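Local coordinates for protein M32 carboxypeptidase (Pyrococcus furiosus, PDB 1KA2) that removes amino acids one at a time from the C-terminus of peptides, as a cobalt-dependent metallocarboxypeptidase of broad specificity, at residues A[426-431]-A[488-493]. Residues are numbered along the deposited sequence; the frame is centred on the assembly and turned at random.
Sequences GTLLSA and EYFVRW
The ring of Phe490 has Thr427 OG1 over one face and the methyl of Ala431 at its edge, close to the ring plane, while Leu428 CD2 approaches obliquely. That Leu428 methyl lies 3.7 Å from Phe490 CB and 3.8 Å from Phe490 CG, so it bears on the root of the ring, and the two side chains cross at about a right angle. With CG anti to the backbone N (chi1 -176°), the Phe490 ring lies beside Thr427, whose carbonyl O is 3.8 Å from Phe490 CD1. The hydroxyl of Thr427 is itself engaged by Thr424 O and Asn360 ND2, so its place over the ring is not a bond to Phe490. Thr427 lies about 6 Å, side chain to side chain, from the metal ligand Glu299, which places this packing close to the metal site, outside the metal's ligand shell.

Ala431 marks the closest backbone approach: its CB sits 3.4 Å from Phe490 CA, and the CB atoms of Tyr489 and Trp493 also border it, each at 4.1 Å. Such a small side chain fits the 7.6 Å closest approach of the axes of segments 426-431 and 488-493, which cross at 71°. Leu183 of helix 169-192 and Asn360 of helix 359-375 also touch Phe490.

No direct hydrogen bond joins the segments, so apolar side chains chiefly hold the C-terminal helix to helix 421-440. One water bridges them, accepting from Phe490 N at 2.8 Å and lying within hydrogen-bonding distance of Leu428 O. It thereby serves a first-turn NH of helix 488-498, which has no carbonyl of a preceding turn within its own helix.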
loop_
_atom_site.group_PDB
_atom_site.type_symbol
_atom_site.label_atom_id
_atom_site.label_comp_id
_atom_site.label_asym_id
_atom_site.label_seq_id
_atom_site.Cartn_x
_atom_site.Cartn_y
_atom_site.Cartn_z
ATOM N N GLY A 426 -26.881 -13.566 1.671
ATOM C CA GLY A 426 -25.901 -14.143 0.768
ATOM C C GLY A 426 -26.019 -15.651 0.667
ATOM O O GLY A 426 -25.979 -16.207 -0.430
ATOM N N THR A 427 -26.149 -16.326 1.809
ATOM C CA THR A 427 -26.274 -17.792 1.796
ATOM C C THR A 427 -27.523 -18.153 0.985
ATOM O O THR A 427 -27.468 -18.970 0.065
ATOM C CB THR A 427 -26.450 -18.379 3.225
ATOM O OG1 THR A 427 -27.726 -17.981 3.745
ATOM C CG2 THR A 427 -25.351 -17.864 4.160
ATOM N N LEU A 428 -28.647 -17.527 1.329
ATOM C CA LEU A 428 -29.909 -17.786 0.635
ATOM C C LEU A 428 -29.762 -17.535 -0.859
ATOM O O LEU A 428 -30.022 -18.417 -1.683
ATOM C CB LEU A 428 -31.023 -16.895 1.185
ATOM C CG LEU A 428 -31.307 -16.955 2.695
ATOM C CD1 LEU A 428 -32.670 -16.349 2.965
ATOM C CD2 LEU A 428 -31.262 -18.389 3.209
ATOM N N LEU A 429 -29.354 -16.321 -1.207
ATOM C CA LEU A 429 -29.175 -15.979 -2.603
ATOM C C LEU A 429 -28.248 -16.924 -3.376
ATOM O O LEU A 429 -28.403 -17.074 -4.595
ATOM C CB LEU A 429 -28.641 -14.553 -2.734
ATOM C CG LEU A 429 -29.679 -13.444 -2.800
ATOM C CD1 LEU A 429 -30.453 -13.424 -1.503
ATOM C CD2 LEU A 429 -29.002 -12.105 -3.047
ATOM N N SER A 430 -27.274 -17.535 -2.699
ATOM C CA SER A 430 -26.335 -18.429 -3.394
ATOM C C SER A 430 -27.053 -19.678 -3.896
ATOM O O SER A 430 -26.694 -20.250 -4.940
ATOM C CB SER A 430 -25.148 -18.845 -2.500
ATOM O OG SER A 430 -25.523 -19.771 -1.489
ATOM N N ALA A 431 -28.072 -20.084 -3.143
ATOM C CA ALA A 431 -28.878 -21.252 -3.486
ATOM C C ALA A 431 -29.748 -20.916 -4.694
ATOM O O ALA A 431 -29.742 -21.629 -5.690
ATOM C CB ALA A 431 -29.757 -21.646 -2.305
ATOM N N GLU A 488 -36.879 -20.245 0.081
ATOM C CA GLU A 488 -37.216 -21.607 -0.343
ATOM C C GLU A 488 -36.108 -22.377 -1.059
ATOM O O GLU A 488 -35.958 -23.584 -0.845
ATOM C CB GLU A 488 -38.467 -21.593 -1.230
ATOM C CG GLU A 488 -39.774 -21.343 -0.485
ATOM C CD GLU A 488 -40.040 -22.391 0.579
ATOM O OE1 GLU A 488 -39.742 -23.581 0.325
ATOM O OE2 GLU A 488 -40.553 -22.027 1.662
ATOM N N TYR A 489 -35.338 -21.690 -1.904
ATOM C CA TYR A 489 -34.255 -22.341 -2.642
ATOM C C TYR A 489 -33.181 -22.923 -1.744
ATOM O O TYR A 489 -32.699 -24.036 -1.977
ATOM C CB TYR A 489 -33.607 -21.372 -3.626
ATOM C CG TYR A 489 -34.473 -21.063 -4.818
ATOM C CD1 TYR A 489 -35.295 -19.941 -4.834
ATOM C CD2 TYR A 489 -34.485 -21.904 -5.929
ATOM C CE1 TYR A 489 -36.102 -19.662 -5.928
ATOM C CE2 TYR A 489 -35.294 -21.635 -7.026
ATOM C CZ TYR A 489 -36.095 -20.513 -7.017
ATOM O OH TYR A 489 -36.880 -20.230 -8.103
ATOM N N PHE A 490 -32.799 -22.170 -0.721
ATOM C CA PHE A 490 -31.780 -22.639 0.208
ATOM C C PHE A 490 -32.237 -23.938 0.870
ATOM O O PHE A 490 -31.436 -24.841 1.102
ATOM C CB PHE A 490 -31.505 -21.580 1.286
ATOM C CG PHE A 490 -30.386 -21.947 2.225
ATOM C CD1 PHE A 490 -29.061 -21.944 1.789
ATOM C CD2 PHE A 490 -30.658 -22.317 3.540
ATOM C CE1 PHE A 490 -28.021 -22.305 2.652
ATOM C CE2 PHE A 490 -29.630 -22.681 4.410
ATOM C CZ PHE A 490 -28.306 -22.675 3.964
ATOM N N VAL A 491 -33.528 -24.029 1.175
ATOM C CA VAL A 491 -34.074 -25.228 1.808
ATOM C C VAL A 491 -33.989 -26.450 0.886
ATOM O O VAL A 491 -33.620 -27.543 1.323
ATOM C CB VAL A 491 -35.545 -25.011 2.234
ATOM C CG1 VAL A 491 -36.089 -26.281 2.881
ATOM C CG2 VAL A 491 -35.636 -23.841 3.214
ATOM N N ARG A 492 -34.323 -26.268 -0.389
ATOM C CA ARG A 492 -34.253 -27.371 -1.337
ATOM C C ARG A 492 -32.798 -27.768 -1.509
ATOM O O ARG A 492 -32.461 -28.950 -1.432
ATOM C CB ARG A 492 -34.822 -26.973 -2.695
ATOM C CG ARG A 492 -34.957 -28.158 -3.643
ATOM C CD ARG A 492 -35.077 -27.727 -5.097
ATOM N NE ARG A 492 -35.949 -26.567 -5.260
ATOM C CZ ARG A 492 -36.366 -26.102 -6.433
ATOM N NH1 ARG A 492 -35.991 -26.707 -7.557
ATOM N NH2 ARG A 492 -37.152 -25.029 -6.482
ATOM N N TRP A 493 -31.934 -26.779 -1.748
ATOM C CA TRP A 493 -30.506 -27.054 -1.911
ATOM C C TRP A 493 -30.055 -27.986 -0.777
ATOM O O TRP A 493 -29.501 -29.056 -1.022
ATOM C CB TRP A 493 -29.689 -25.745 -1.877
ATOM C CG TRP A 493 -28.176 -25.961 -1.991
ATOM C CD1 TRP A 493 -27.500 -26.467 -3.066
ATOM C CD2 TRP A 493 -27.188 -25.727 -0.972
ATOM N NE1 TRP A 493 -26.158 -26.570 -2.781
ATOM C CE2 TRP A 493 -25.937 -26.123 -1.504
ATOM C CE3 TRP A 493 -27.237 -25.224 0.339
ATOM C CZ2 TRP A 493 -24.747 -26.033 -0.774
ATOM C CZ3 TRP A 493 -26.056 -25.135 1.065
ATOM C CH2 TRP A 493 -24.827 -25.539 0.505
HETATM O O HOH W 1 -32.864 -19.410 -0.967
#